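Local structure of dTDP-4-dehydrorhamnose 3,5-epimerase (Elizabethkingia anophelis NUHP1, 6C46) at residues Tyr38-Phe43 with Asn50-Gln55; Ala93-Leu96 with Glu101-Gly104; Lys105-Glu110 with Leu117-Pro122; His127-Leu132 with Ala136-Lys141; Val154-Ser159 with Met172-Lys177. The protein probably catalyses the 3,5-epimerisation of dTDP-4-dehydro-6-deoxyglucose to dTDP-4-dehydro-L-rhamnose, a step in dTDP-L-rhamnose biosynthesis, and works as a calcium-binding homodimer. One frame throughout, in Å; residues are numbered along the deposited sequence.

Interaction 1: residues Tyr38-Phe43 with Asn50-Gln55. With CA (calcium ion), chain F.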
# COMPACT_ATOMS: atom_id res chain seq x y z
N TYR A 38 0.29 -6.68 -5.24
CA TYR A 38 -1.13 -6.95 -5.42
C TYR A 38 -1.50 -6.58 -6.84
O TYR A 38 -0.95 -5.63 -7.41
CB TYR A 38 -2.00 -6.16 -4.42
CG TYR A 38 -3.48 -6.36 -4.67
CD1 TYR A 38 -4.08 -7.58 -4.37
CD2 TYR A 38 -4.25 -5.36 -5.26
CE1 TYR A 38 -5.42 -7.79 -4.62
CE2 TYR A 38 -5.62 -5.57 -5.52
CZ TYR A 38 -6.18 -6.80 -5.19
OH TYR A 38 -7.52 -7.06 -5.42
N ASN A 39 -2.46 -7.32 -7.39
CA ASN A 39 -2.92 -7.07 -8.75
C ASN A 39 -4.41 -7.40 -8.78
O ASN A 39 -4.78 -8.55 -8.55
CB ASN A 39 -2.12 -7.91 -9.77
CG ASN A 39 -2.60 -7.72 -11.20
OD1 ASN A 39 -3.80 -7.81 -11.47
ND2 ASN A 39 -1.66 -7.44 -12.14
N GLU A 40 -5.26 -6.41 -9.03
CA GLU A 40 -6.69 -6.61 -8.91
C GLU A 40 -7.20 -7.63 -9.93
O GLU A 40 -8.06 -8.46 -9.61
CB GLU A 40 -7.41 -5.27 -9.08
CG GLU A 40 -8.94 -5.42 -9.10
CD GLU A 40 -9.64 -4.08 -9.12
OE1 GLU A 40 -9.08 -3.09 -8.57
OE2 GLU A 40 -10.78 -4.03 -9.62
N LYS A 41 -6.71 -7.56 -11.17
CA LYS A 41 -7.18 -8.45 -12.22
C LYS A 41 -6.86 -9.90 -11.87
O LYS A 41 -7.72 -10.78 -11.97
CB LYS A 41 -6.54 -8.07 -13.55
CG LYS A 41 -6.93 -8.96 -14.72
CD LYS A 41 -6.25 -8.53 -16.03
CE LYS A 41 -6.78 -7.17 -16.50
NZ LYS A 41 -6.13 -6.66 -17.76
N LYS A 42 -5.63 -10.14 -11.40
CA LYS A 42 -5.25 -11.51 -11.05
C LYS A 42 -6.07 -12.02 -9.89
O LYS A 42 -6.52 -13.17 -9.89
CB LYS A 42 -3.76 -11.57 -10.71
CG LYS A 42 -2.86 -11.30 -11.94
CD LYS A 42 -1.38 -11.24 -11.58
CE LYS A 42 -0.52 -11.04 -12.85
NZ LYS A 42 0.87 -10.89 -12.41
N PHE A 43 -6.26 -11.17 -8.88
CA PHE A 43 -7.02 -11.57 -7.71
C PHE A 43 -8.45 -11.91 -8.09
O PHE A 43 -8.99 -12.94 -7.66
CB PHE A 43 -6.97 -10.47 -6.67
CG PHE A 43 -7.72 -10.79 -5.43
CD1 PHE A 43 -7.14 -11.56 -4.44
CD2 PHE A 43 -9.02 -10.32 -5.25
CE1 PHE A 43 -7.84 -11.85 -3.27
CE2 PHE A 43 -9.73 -10.60 -4.10
CZ PHE A 43 -9.14 -11.37 -3.10
N ASN A 50 -14.71 -9.45 -5.30
CA ASN A 50 -14.33 -8.06 -5.55
C ASN A 50 -12.87 -7.81 -5.18
O ASN A 50 -12.45 -8.10 -4.06
CB ASN A 50 -15.22 -7.13 -4.74
CG ASN A 50 -14.81 -5.68 -4.87
OD1 ASN A 50 -14.37 -5.22 -5.94
ND2 ASN A 50 -14.96 -4.93 -3.78
N GLY A 51 -12.09 -7.28 -6.11
CA GLY A 51 -10.71 -6.93 -5.80
C GLY A 51 -10.42 -5.44 -5.78
O GLY A 51 -9.25 -5.05 -5.73
N HIS A 52 -11.45 -4.60 -5.82
CA HIS A 52 -11.30 -3.14 -5.88
C HIS A 52 -11.19 -2.58 -4.46
O HIS A 52 -12.19 -2.47 -3.74
CB HIS A 52 -12.51 -2.54 -6.58
CG HIS A 52 -12.46 -1.05 -6.71
ND1 HIS A 52 -13.51 -0.32 -7.24
CD2 HIS A 52 -11.49 -0.15 -6.41
CE1 HIS A 52 -13.20 0.97 -7.23
NE2 HIS A 52 -11.98 1.10 -6.73
N PHE A 53 -9.97 -2.20 -4.06
CA PHE A 53 -9.77 -1.52 -2.78
C PHE A 53 -9.82 -0.01 -2.95
O PHE A 53 -9.31 0.53 -3.93
CB PHE A 53 -8.45 -1.97 -2.15
CG PHE A 53 -8.50 -3.44 -1.76
CD1 PHE A 53 -9.04 -3.83 -0.54
CD2 PHE A 53 -8.12 -4.41 -2.66
CE1 PHE A 53 -9.14 -5.19 -0.20
CE2 PHE A 53 -8.21 -5.78 -2.34
CZ PHE A 53 -8.72 -6.16 -1.10
N VAL A 54 -10.47 0.67 -1.99
CA VAL A 54 -10.80 2.09 -2.10
C VAL A 54 -10.17 2.94 -1.00
O VAL A 54 -10.28 4.18 -1.05
CB VAL A 54 -12.33 2.31 -2.08
CG1 VAL A 54 -13.00 1.61 -3.26
CG2 VAL A 54 -12.92 1.85 -0.75
N GLN A 55 -9.56 2.32 0.00
CA GLN A 55 -9.04 3.07 1.13
C GLN A 55 -7.83 2.30 1.66
O GLN A 55 -7.85 1.07 1.70
CB GLN A 55 -10.08 3.20 2.23
CG GLN A 55 -9.53 3.85 3.46
CD GLN A 55 -10.44 3.67 4.65
OE1 GLN A 55 -10.60 2.56 5.15
NE2 GLN A 55 -11.02 4.77 5.11
CA CA F . -12.67 -5.07 -10.37
O HOH W 1 -7.85 -2.25 -6.14
O HOH W 2 -14.37 -4.66 -8.64
O HOH W 3 -14.47 -6.01 -11.65
O HOH W 4 -11.74 -4.77 -12.55
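Tyr-38 OH donates to Gly-51 O over 2.7 Å, the hydroxyl lying in the carbonyl plane, on a lone pair of that oxygen. Next to this bond the Tyr-38 ring presents its face to the edge of Phe-53 in an offset T-shaped pair, planes at 81°, with Phe-53 CE2 3.6 Å from Tyr-38 CZ. Glu-40 reaches out beside the same carbonyl, its CG 3.4 Å from Gly-51 O. With CG trans to the backbone N (chi1 175°) and the chain extended, the carboxylate divides its work: OE2 binds the calcium ion at 2.3 Å, while OE1 accepts from water 1, itself an acceptor for Phe-53 N, and from His-52 NE2 of the second subunit.

A second shell holds these groups in place. Asn-50 OD1 closes an Asx turn by accepting from His-52 N and also accepts a hydrogen bond from water 2, a calcium ligand; Glu-44 OE2 binds the metal and accepts from Gly-51 N. Asn-39 OD1 caps helix 40-47 through Lys-42 N, 3.0 Å away.

Tyr-38 and Phe-53 both rest on Leu-81 of strand 80-86, and Tyr-38, Asn-39 and Gln-55 pair with an antiparallel strand of the second subunit, continuing the sheet across the dimer.

Interaction 2: residues Ala93-Leu96 with Glu101-Gly104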
# COMPACT_ATOMS: atom_id res chain seq x y z
N ALA A 93 -8.58 -13.53 12.01
CA ALA A 93 -9.86 -13.32 11.34
C ALA A 93 -10.87 -14.33 11.87
O ALA A 93 -10.51 -15.46 12.21
CB ALA A 93 -9.72 -13.47 9.82
N VAL A 94 -12.15 -13.91 11.93
CA VAL A 94 -13.26 -14.75 12.39
C VAL A 94 -14.39 -14.66 11.38
O VAL A 94 -14.85 -13.55 11.06
CB VAL A 94 -13.79 -14.33 13.77
CG1 VAL A 94 -14.91 -15.30 14.22
CG2 VAL A 94 -12.65 -14.26 14.77
N ASP A 95 -14.83 -15.79 10.87
CA ASP A 95 -15.91 -15.82 9.90
C ASP A 95 -17.22 -15.65 10.66
O ASP A 95 -17.55 -16.46 11.54
CB ASP A 95 -15.85 -17.14 9.11
CG ASP A 95 -16.86 -17.21 7.97
OD1 ASP A 95 -17.77 -16.36 7.89
OD2 ASP A 95 -16.71 -18.13 7.13
N LEU A 96 -17.97 -14.59 10.35
CA LEU A 96 -19.25 -14.34 11.01
C LEU A 96 -20.43 -14.42 10.05
O LEU A 96 -21.51 -13.91 10.37
CB LEU A 96 -19.23 -12.98 11.71
CG LEU A 96 -18.18 -12.84 12.82
CD1 LEU A 96 -18.14 -11.38 13.31
CD2 LEU A 96 -18.46 -13.81 13.96
N GLU A 101 -20.09 -22.27 5.75
CA GLU A 101 -19.70 -23.52 6.41
C GLU A 101 -18.60 -23.30 7.45
O GLU A 101 -18.39 -24.19 8.28
CB GLU A 101 -19.22 -24.53 5.38
CG GLU A 101 -18.03 -24.02 4.59
CD GLU A 101 -17.87 -24.72 3.25
OE1 GLU A 101 -17.23 -25.80 3.22
OE2 GLU A 101 -18.41 -24.20 2.24
N THR A 102 -17.89 -22.17 7.43
CA THR A 102 -16.89 -21.90 8.46
C THR A 102 -17.33 -20.78 9.41
O THR A 102 -16.49 -20.17 10.08
CB THR A 102 -15.51 -21.62 7.86
OG1 THR A 102 -15.54 -20.56 6.89
CG2 THR A 102 -14.97 -22.89 7.18
N PHE A 103 -18.64 -20.53 9.50
CA PHE A 103 -19.18 -19.59 10.48
C PHE A 103 -18.66 -19.94 11.86
O PHE A 103 -18.63 -21.11 12.25
CB PHE A 103 -20.71 -19.60 10.49
CG PHE A 103 -21.28 -18.84 11.65
CD1 PHE A 103 -21.27 -17.45 11.65
CD2 PHE A 103 -21.77 -19.50 12.77
CE1 PHE A 103 -21.76 -16.74 12.73
CE2 PHE A 103 -22.25 -18.80 13.84
CZ PHE A 103 -22.24 -17.41 13.83
N GLY A 104 -18.22 -18.92 12.59
CA GLY A 104 -17.77 -19.09 13.96
C GLY A 104 -16.36 -19.60 14.13
O GLY A 104 -15.90 -19.74 15.27
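Asp-95 meets Thr-102 and Gly-104 across the long connection of a beta hairpin, whose strands 88-95 and 106-112 are neighbours in one sheet of the cupin fold. The contact illustrates how a single acidic residue at a strand end can organise the loop that follows, using both its backbone and its side chain.

The hydrogen bonds come first. Gly-104 N donates to Asp-95 O at 2.8 Å in a fairly straight bond (N-H...O 160°), tilted somewhat from the carbonyl plane. Gly-104 takes a positive phi here, 81°, a conformation easy for glycine, just before the chain enters the second strand. Thr-102 OG1 donates to Asp-95 OD2 over 2.7 Å and uses the anti lone pair of that oxygen. The same OD2 also accepts from Ser-100 OG, and Thr-102 OG1 in turn accepts from Lys-17 N, which ties the loop to the N-terminal part of the chain.

The charge of Asp-95 is matched within the loop by a salt bridge from OD2 to Arg-97 NH2, so OD2 has three polar partners, which would probably favour the ionised form.

The van der Waals contact is with backbone. Phe-103, its CG opposite the backbone N (chi1 169°), turns its ring edge to Leu-96, with CD1 3.5 Å from Leu-96 C, and continues onto Tyr-189. Beside the hydroxyl bond the two segments come close, Asp-95 CB lying 3.2 Å from Thr-102 O.

Interaction 3: residues Lys105-Glu110 with Leu117-Pro122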
# COMPACT_ATOMS: atom_id res chain seq x y z
N LYS A 105 -15.65 -19.88 13.03
CA LYS A 105 -14.28 -20.38 13.07
C LYS A 105 -13.30 -19.23 12.93
O LYS A 105 -13.61 -18.19 12.33
CB LYS A 105 -14.02 -21.39 11.94
CG LYS A 105 -14.94 -22.61 11.95
CD LYS A 105 -14.84 -23.34 13.28
CE LYS A 105 -15.25 -24.81 13.18
NZ LYS A 105 -16.59 -24.96 12.58
N CYS A 106 -12.09 -19.43 13.48
CA CYS A 106 -11.07 -18.39 13.51
C CYS A 106 -9.78 -18.91 12.91
O CYS A 106 -9.53 -20.11 12.88
CB CYS A 106 -10.79 -17.90 14.93
SG CYS A 106 -12.29 -17.59 15.89
N TYR A 107 -8.95 -17.98 12.46
CA TYR A 107 -7.64 -18.32 11.93
C TYR A 107 -6.68 -17.18 12.21
O TYR A 107 -7.02 -16.01 12.03
CB TYR A 107 -7.70 -18.60 10.42
CG TYR A 107 -6.35 -18.99 9.82
CD1 TYR A 107 -5.81 -20.25 10.05
CD2 TYR A 107 -5.65 -18.11 9.03
CE1 TYR A 107 -4.58 -20.62 9.50
CE2 TYR A 107 -4.42 -18.47 8.48
CZ TYR A 107 -3.90 -19.71 8.71
OH TYR A 107 -2.68 -20.04 8.16
N GLY A 108 -5.49 -17.52 12.68
CA GLY A 108 -4.48 -16.52 12.96
C GLY A 108 -3.18 -16.86 12.27
O GLY A 108 -2.87 -18.02 12.02
N MET A 109 -2.39 -15.82 12.01
CA MET A 109 -1.11 -16.00 11.35
C MET A 109 -0.22 -14.79 11.62
O MET A 109 -0.71 -13.68 11.85
CB MET A 109 -1.30 -16.17 9.83
CG MET A 109 -1.86 -14.89 9.18
SD MET A 109 -1.94 -15.01 7.39
CE MET A 109 -0.18 -15.13 6.99
N GLU A 110 1.09 -15.01 11.53
CA GLU A 110 2.05 -13.93 11.70
C GLU A 110 2.23 -13.18 10.37
O GLU A 110 2.47 -13.80 9.33
CB GLU A 110 3.40 -14.46 12.20
CG GLU A 110 4.46 -13.33 12.30
CD GLU A 110 5.72 -13.72 13.06
OE1 GLU A 110 6.81 -13.28 12.65
OE2 GLU A 110 5.62 -14.45 14.07
N LEU A 117 4.07 -11.27 3.79
CA LEU A 117 2.77 -11.87 3.53
C LEU A 117 1.64 -10.84 3.62
O LEU A 117 1.70 -9.86 4.37
CB LEU A 117 2.50 -13.01 4.52
CG LEU A 117 3.47 -14.20 4.40
CD1 LEU A 117 3.20 -15.30 5.49
CD2 LEU A 117 3.38 -14.81 3.01
N GLN A 118 0.57 -11.10 2.87
CA GLN A 118 -0.67 -10.36 3.03
C GLN A 118 -1.79 -11.35 3.34
O GLN A 118 -1.77 -12.50 2.89
CB GLN A 118 -1.05 -9.60 1.77
CG GLN A 118 0.00 -8.58 1.34
CD GLN A 118 -0.29 -8.18 -0.08
OE1 GLN A 118 -1.04 -7.26 -0.31
NE2 GLN A 118 0.26 -8.94 -1.05
N PHE A 119 -2.80 -10.86 4.05
CA PHE A 119 -3.90 -11.68 4.54
C PHE A 119 -5.18 -11.02 4.04
O PHE A 119 -5.40 -9.83 4.31
CB PHE A 119 -3.83 -11.74 6.07
CG PHE A 119 -4.80 -12.71 6.73
CD1 PHE A 119 -5.31 -12.42 7.99
CD2 PHE A 119 -5.14 -13.91 6.14
CE1 PHE A 119 -6.17 -13.32 8.65
CE2 PHE A 119 -5.99 -14.80 6.78
CZ PHE A 119 -6.51 -14.50 8.04
N TYR A 120 -5.97 -11.75 3.27
CA TYR A 120 -7.23 -11.22 2.72
C TYR A 120 -8.38 -11.72 3.59
O TYR A 120 -8.62 -12.92 3.66
CB TYR A 120 -7.46 -11.64 1.27
CG TYR A 120 -8.86 -11.26 0.79
CD1 TYR A 120 -9.16 -9.93 0.47
CD2 TYR A 120 -9.89 -12.21 0.68
CE1 TYR A 120 -10.44 -9.56 0.06
CE2 TYR A 120 -11.19 -11.84 0.27
CZ TYR A 120 -11.44 -10.51 -0.04
OH TYR A 120 -12.70 -10.10 -0.45
N VAL A 121 -9.10 -10.79 4.21
CA VAL A 121 -10.19 -11.02 5.15
C VAL A 121 -11.48 -10.56 4.46
O VAL A 121 -11.68 -9.35 4.26
CB VAL A 121 -9.98 -10.24 6.45
CG1 VAL A 121 -11.08 -10.57 7.43
CG2 VAL A 121 -8.60 -10.52 7.07
N PRO A 122 -12.37 -11.47 4.07
CA PRO A 122 -13.57 -11.07 3.32
C PRO A 122 -14.52 -10.20 4.14
O PRO A 122 -14.46 -10.15 5.36
CB PRO A 122 -14.25 -12.41 2.99
CG PRO A 122 -13.15 -13.48 3.19
CD PRO A 122 -12.25 -12.93 4.25
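Glu-110 O, which has Leu-117 CD1 4.2 Å away across the contact, accepts a hydrogen bond from Asn-115 ND2, while OD1 of that asparagine accepts a hydrogen bond from Leu-117 N. One amide between the two segments thus serves the backbone of both, at the turn where the chain leaves strand 106-112 for strand 118-121. No hydrogen bond runs directly from one segment to the other, because the strands belong to different sheets: 106-112 is bonded to strand 88-95, and 118-121 lies between 20-23 and 80-86. This is the interior of a beta sandwich, built as in other cupins, and it is bridged by side-chain packing.

Met-109 and Phe-119 carry the bridge. Met-109 CG sits between the backbone N and carbonyl carbon (chi1 66°), which sends SD over one face of the Phe-119 ring, 4.0 Å from the centroid and 27° off the normal, a Met-aromatic contact. The sulfur is displaced toward the rim, nearest to Phe-119 CD2 at 3.6 Å. A bend at the last torsion turns the methyl group away, so that Met-109 CE lies 3.7 Å from Leu-117 CD1. Tyr-107 approaches Phe-119 differently: the edge of its ring meets the far end of the phenylalanine, CD2 to Phe-119 CZ at 3.8 Å. Ile-21 of strand 20-23 packs on Tyr-107, Met-109 and Leu-117 alike.

Chemically, the two sheets are joined here by dispersion and by a polarisable sulfur over a pi face, forces that depend on close fit more than on the exact direction of any one bond.

Interaction 4: residues His127-Leu132 with Ala136-Lys141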
# COMPACT_ATOMS: atom_id res chain seq x y z
N HIS A 127 -12.02 -8.86 12.45
CA HIS A 127 -10.58 -8.84 12.27
C HIS A 127 -9.91 -8.16 13.46
O HIS A 127 -10.44 -7.20 14.03
CB HIS A 127 -10.19 -8.11 10.97
CG HIS A 127 -8.73 -7.77 10.90
ND1 HIS A 127 -8.25 -6.50 11.14
CD2 HIS A 127 -7.65 -8.55 10.64
CE1 HIS A 127 -6.93 -6.51 11.05
NE2 HIS A 127 -6.54 -7.74 10.75
N GLY A 128 -8.72 -8.64 13.80
CA GLY A 128 -7.94 -7.96 14.83
C GLY A 128 -6.49 -8.38 14.75
O GLY A 128 -6.14 -9.30 14.01
N PHE A 129 -5.64 -7.71 15.53
CA PHE A 129 -4.24 -8.10 15.55
C PHE A 129 -3.58 -7.67 16.85
O PHE A 129 -4.07 -6.78 17.54
CB PHE A 129 -3.48 -7.54 14.36
CG PHE A 129 -3.19 -6.07 14.44
CD1 PHE A 129 -1.95 -5.62 14.89
CD2 PHE A 129 -4.12 -5.13 14.03
CE1 PHE A 129 -1.66 -4.26 14.94
CE2 PHE A 129 -3.84 -3.77 14.08
CZ PHE A 129 -2.61 -3.33 14.54
N VAL A 130 -2.44 -8.31 17.16
CA VAL A 130 -1.64 -7.94 18.32
C VAL A 130 -0.20 -7.72 17.87
O VAL A 130 0.28 -8.40 16.96
CB VAL A 130 -1.69 -9.02 19.42
CG1 VAL A 130 -1.14 -10.33 18.87
CG2 VAL A 130 -0.90 -8.58 20.66
N VAL A 131 0.46 -6.73 18.46
CA VAL A 131 1.83 -6.41 18.07
C VAL A 131 2.77 -7.34 18.81
O VAL A 131 2.75 -7.40 20.04
CB VAL A 131 2.17 -4.94 18.37
CG1 VAL A 131 3.63 -4.68 18.11
CG2 VAL A 131 1.27 -4.00 17.51
N LEU A 132 3.60 -8.07 18.06
CA LEU A 132 4.54 -9.01 18.67
C LEU A 132 5.92 -8.41 18.89
O LEU A 132 6.66 -8.88 19.77
CB LEU A 132 4.70 -10.23 17.76
CG LEU A 132 3.40 -10.95 17.42
CD1 LEU A 132 3.70 -12.04 16.41
CD2 LEU A 132 2.80 -11.53 18.70
N ALA A 136 5.33 -1.98 15.65
CA ALA A 136 5.02 -2.51 14.33
C ALA A 136 4.19 -1.50 13.56
O ALA A 136 3.36 -0.79 14.14
CB ALA A 136 4.25 -3.83 14.40
N VAL A 137 4.41 -1.45 12.24
CA VAL A 137 3.58 -0.65 11.35
C VAL A 137 2.68 -1.62 10.59
O VAL A 137 3.15 -2.60 9.99
CB VAL A 137 4.41 0.24 10.41
CG1 VAL A 137 3.52 0.98 9.41
CG2 VAL A 137 5.15 1.30 11.23
N PHE A 138 1.37 -1.37 10.67
CA PHE A 138 0.34 -2.27 10.16
C PHE A 138 -0.37 -1.55 9.03
O PHE A 138 -0.73 -0.39 9.17
CB PHE A 138 -0.66 -2.62 11.28
CG PHE A 138 -1.72 -3.63 10.88
CD1 PHE A 138 -1.41 -4.99 10.79
CD2 PHE A 138 -3.05 -3.23 10.69
CE1 PHE A 138 -2.40 -5.93 10.47
CE2 PHE A 138 -4.05 -4.18 10.36
CZ PHE A 138 -3.70 -5.54 10.25
N SER A 139 -0.57 -2.24 7.92
CA SER A 139 -1.23 -1.66 6.75
C SER A 139 -2.51 -2.43 6.47
O SER A 139 -2.50 -3.67 6.44
CB SER A 139 -0.30 -1.73 5.53
OG SER A 139 -1.03 -1.73 4.31
N TYR A 140 -3.62 -1.72 6.30
CA TYR A 140 -4.82 -2.43 5.87
C TYR A 140 -5.54 -1.62 4.80
O TYR A 140 -5.78 -0.43 4.96
CB TYR A 140 -5.75 -2.77 7.04
CG TYR A 140 -6.25 -1.69 7.96
CD1 TYR A 140 -7.60 -1.31 7.93
CD2 TYR A 140 -5.42 -1.09 8.90
CE1 TYR A 140 -8.09 -0.35 8.78
CE2 TYR A 140 -5.90 -0.12 9.75
CZ TYR A 140 -7.24 0.25 9.68
OH TYR A 140 -7.73 1.21 10.53
N LYS A 141 -5.81 -2.29 3.69
CA LYS A 141 -6.60 -1.76 2.58
C LYS A 141 -8.01 -2.30 2.72
O LYS A 141 -8.20 -3.49 3.01
CB LYS A 141 -6.02 -2.19 1.23
CG LYS A 141 -4.49 -2.02 1.10
CD LYS A 141 -4.01 -2.21 -0.36
CE LYS A 141 -4.50 -1.09 -1.29
NZ LYS A 141 -4.03 -1.18 -2.71
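Phe-129 and Phe-138 lie face to face, their ring centroids 3.9 Å apart and their planes only 14° from parallel. The two side chains enter from the two strands and slide past each other in opposite directions, so Phe-129 CD2 stands over the centre of the Phe-138 ring, whereas Phe-138 CG falls toward the rim of Phe-129. A chi1 of 74° tucks the Phe-129 ring back over its own backbone.

His-127 joins the cluster at the outer end of Phe-138. The two side chains come from opposite directions and their rings meet rim to rim, with planes 16° apart and neither ring over the face of the other; His-127 CE1 is 3.5 Å from Phe-138 CZ. A hydrogen bond between His-127 NE2 and Asp-91 OD1 probably helps fix the rotation of the imidazole.

Strands 125-131 and 135-142 run antiparallel but sit in the two different sheets of the cupin sandwich, and the short segments approach to 8.8 Å between axes. The stack therefore fills the interior between the sheets without any hydrogen bond from segment to segment. Near the connection the gap closes on smaller groups, Val-131 CG1 lying 3.9 Å from Ala-136 CB. Two residues beyond Phe-138 on the same strand comes Tyr-140, the predicted proton donor.

Interaction 5: residues Val154-Ser159 with Met172-Lys177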
# COMPACT_ATOMS: atom_id res chain seq x y z
N VAL A 154 -16.58 -7.98 18.30
CA VAL A 154 -16.63 -9.21 19.08
C VAL A 154 -15.49 -9.14 20.09
O VAL A 154 -14.36 -8.82 19.73
CB VAL A 154 -16.49 -10.46 18.19
CG1 VAL A 154 -16.47 -11.72 19.04
CG2 VAL A 154 -17.61 -10.52 17.17
N LYS A 155 -15.80 -9.42 21.36
CA LYS A 155 -14.77 -9.43 22.40
C LYS A 155 -13.60 -10.34 22.01
O LYS A 155 -13.79 -11.52 21.70
CB LYS A 155 -15.41 -9.91 23.72
CG LYS A 155 -14.49 -9.88 24.94
CD LYS A 155 -13.99 -8.47 25.19
CE LYS A 155 -13.23 -8.35 26.50
NZ LYS A 155 -14.06 -8.60 27.70
N PHE A 156 -12.38 -9.79 22.03
CA PHE A 156 -11.23 -10.50 21.48
C PHE A 156 -10.97 -11.84 22.19
O PHE A 156 -10.57 -12.82 21.54
CB PHE A 156 -9.98 -9.62 21.57
CG PHE A 156 -9.41 -9.51 22.97
CD1 PHE A 156 -10.05 -8.73 23.94
CD2 PHE A 156 -8.23 -10.17 23.31
CE1 PHE A 156 -9.53 -8.64 25.24
CE2 PHE A 156 -7.70 -10.09 24.61
CZ PHE A 156 -8.35 -9.32 25.58
N ASN A 157 -11.22 -11.91 23.49
CA ASN A 157 -10.96 -13.13 24.26
C ASN A 157 -12.24 -13.87 24.60
O ASN A 157 -12.32 -14.57 25.62
CB ASN A 157 -10.14 -12.82 25.51
CG ASN A 157 -10.85 -11.86 26.45
OD1 ASN A 157 -11.97 -11.44 26.20
ND2 ASN A 157 -10.16 -11.47 27.52
N ASP A 158 -13.26 -13.71 23.76
CA ASP A 158 -14.50 -14.47 23.89
C ASP A 158 -14.20 -15.95 24.10
O ASP A 158 -13.40 -16.54 23.37
CB ASP A 158 -15.32 -14.26 22.61
CG ASP A 158 -16.63 -15.00 22.64
OD1 ASP A 158 -17.65 -14.41 23.06
OD2 ASP A 158 -16.62 -16.19 22.24
N SER A 159 -14.83 -16.55 25.11
CA SER A 159 -14.54 -17.94 25.47
C SER A 159 -15.09 -18.94 24.45
O SER A 159 -14.57 -20.06 24.36
CB SER A 159 -15.10 -18.26 26.86
OG SER A 159 -16.50 -18.08 26.89
N MET A 172 -0.98 -7.67 27.20
CA MET A 172 -1.89 -7.12 26.21
C MET A 172 -2.38 -5.74 26.64
O MET A 172 -2.70 -5.51 27.81
CB MET A 172 -3.08 -8.06 25.99
CG MET A 172 -2.68 -9.42 25.48
SD MET A 172 -4.05 -10.60 25.60
CE MET A 172 -3.27 -12.12 25.06
N ILE A 173 -2.41 -4.82 25.69
CA ILE A 173 -2.88 -3.45 25.91
C ILE A 173 -4.13 -3.24 25.06
O ILE A 173 -4.06 -3.27 23.83
CB ILE A 173 -1.79 -2.43 25.55
CG1 ILE A 173 -0.53 -2.68 26.39
CG2 ILE A 173 -2.32 -1.01 25.69
CD1 ILE A 173 0.68 -1.85 25.95
N LEU A 174 -5.26 -3.00 25.72
CA LEU A 174 -6.55 -2.90 25.04
C LEU A 174 -7.21 -1.57 25.31
O LEU A 174 -7.16 -1.06 26.43
CB LEU A 174 -7.50 -4.01 25.51
CG LEU A 174 -7.00 -5.37 25.05
CD1 LEU A 174 -6.91 -6.27 26.24
CD2 LEU A 174 -7.89 -5.90 23.93
N SER A 175 -7.84 -1.01 24.29
CA SER A 175 -8.64 0.19 24.47
C SER A 175 -9.84 -0.12 25.36
O SER A 175 -10.22 -1.28 25.54
CB SER A 175 -9.10 0.72 23.12
OG SER A 175 -10.03 -0.18 22.53
N GLU A 176 -10.44 0.94 25.94
CA GLU A 176 -11.64 0.73 26.74
C GLU A 176 -12.75 0.08 25.90
O GLU A 176 -13.46 -0.81 26.38
CB GLU A 176 -12.13 2.05 27.36
N LYS A 177 -12.92 0.55 24.66
CA LYS A 177 -13.93 -0.04 23.79
C LYS A 177 -13.67 -1.52 23.58
O LYS A 177 -14.57 -2.35 23.74
CB LYS A 177 -13.98 0.69 22.44
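A type I beta turn from Lys-155 to Asp-158, in the loop after strand 151-153, offers Phe-156 to Leu-174 and Met-172 in the later loop that leads into helix 176-179. The turn is closed by Asp-158 N donating to Lys-155 O, and Phe-156 is its second residue, its ring directed to the later loop by a chi1 of 75°.

Leu-174 comes at Phe-156 from the opposite direction and lays its branched end on one face of the ring. Its CD2 makes a CH-pi contact, 3.7 Å from the ring centroid and 21° off the normal, and CD1 comes to 3.4 Å from Phe-156 CZ at the rim. On the other face lies CG of the Asn-157 side-chain amide, offset toward the rim. Met-172 takes the edge: extended beyond CG, it brings SD to 3.8 Å from Phe-156 CE2, with the sulfur 5.1 Å from the centroid and near the ring plane.

Trp-165 packs edge-to-face with Phe-156 and bonds through NE1 to Phe-156 O, while Leu-66 of strand 66-72 touches all three side chains. Ser-175 OG caps the helix through Asp-178 N.

One aromatic ring thus serves two kinds of weak contact, C-H groups over its electron-rich face and a sulfur beside its C-H rim, an electrostatically sensible division that holds two irregular loops together without a direct hydrogen bond between them.

Overall arrangement
Interactions 2 and 3 are continuous: Asp-95 N and Lys-105 O lie 3.1 Å apart in a probable hydrogen bond, and the centres of the two interactions are about 12 Å apart. Interactions 3 and 4, with centres 11 Å apart, both fill the space between the two sheets. Tyr-120 packs on Phe-43 and Phe-53, linking interaction 3 to the calcium-bearing interaction 1, which like interaction 4 reaches the second subunit. Interaction 5 lies on the opposite side of the chain's centre from interaction 1, about 30 Å between centres. Around the predicted catalytic pair, side chains of His-127 and Leu-174 come within about 6 and 8 Å of that of His-70, and Phe-53 within about 8 Å of Tyr-140.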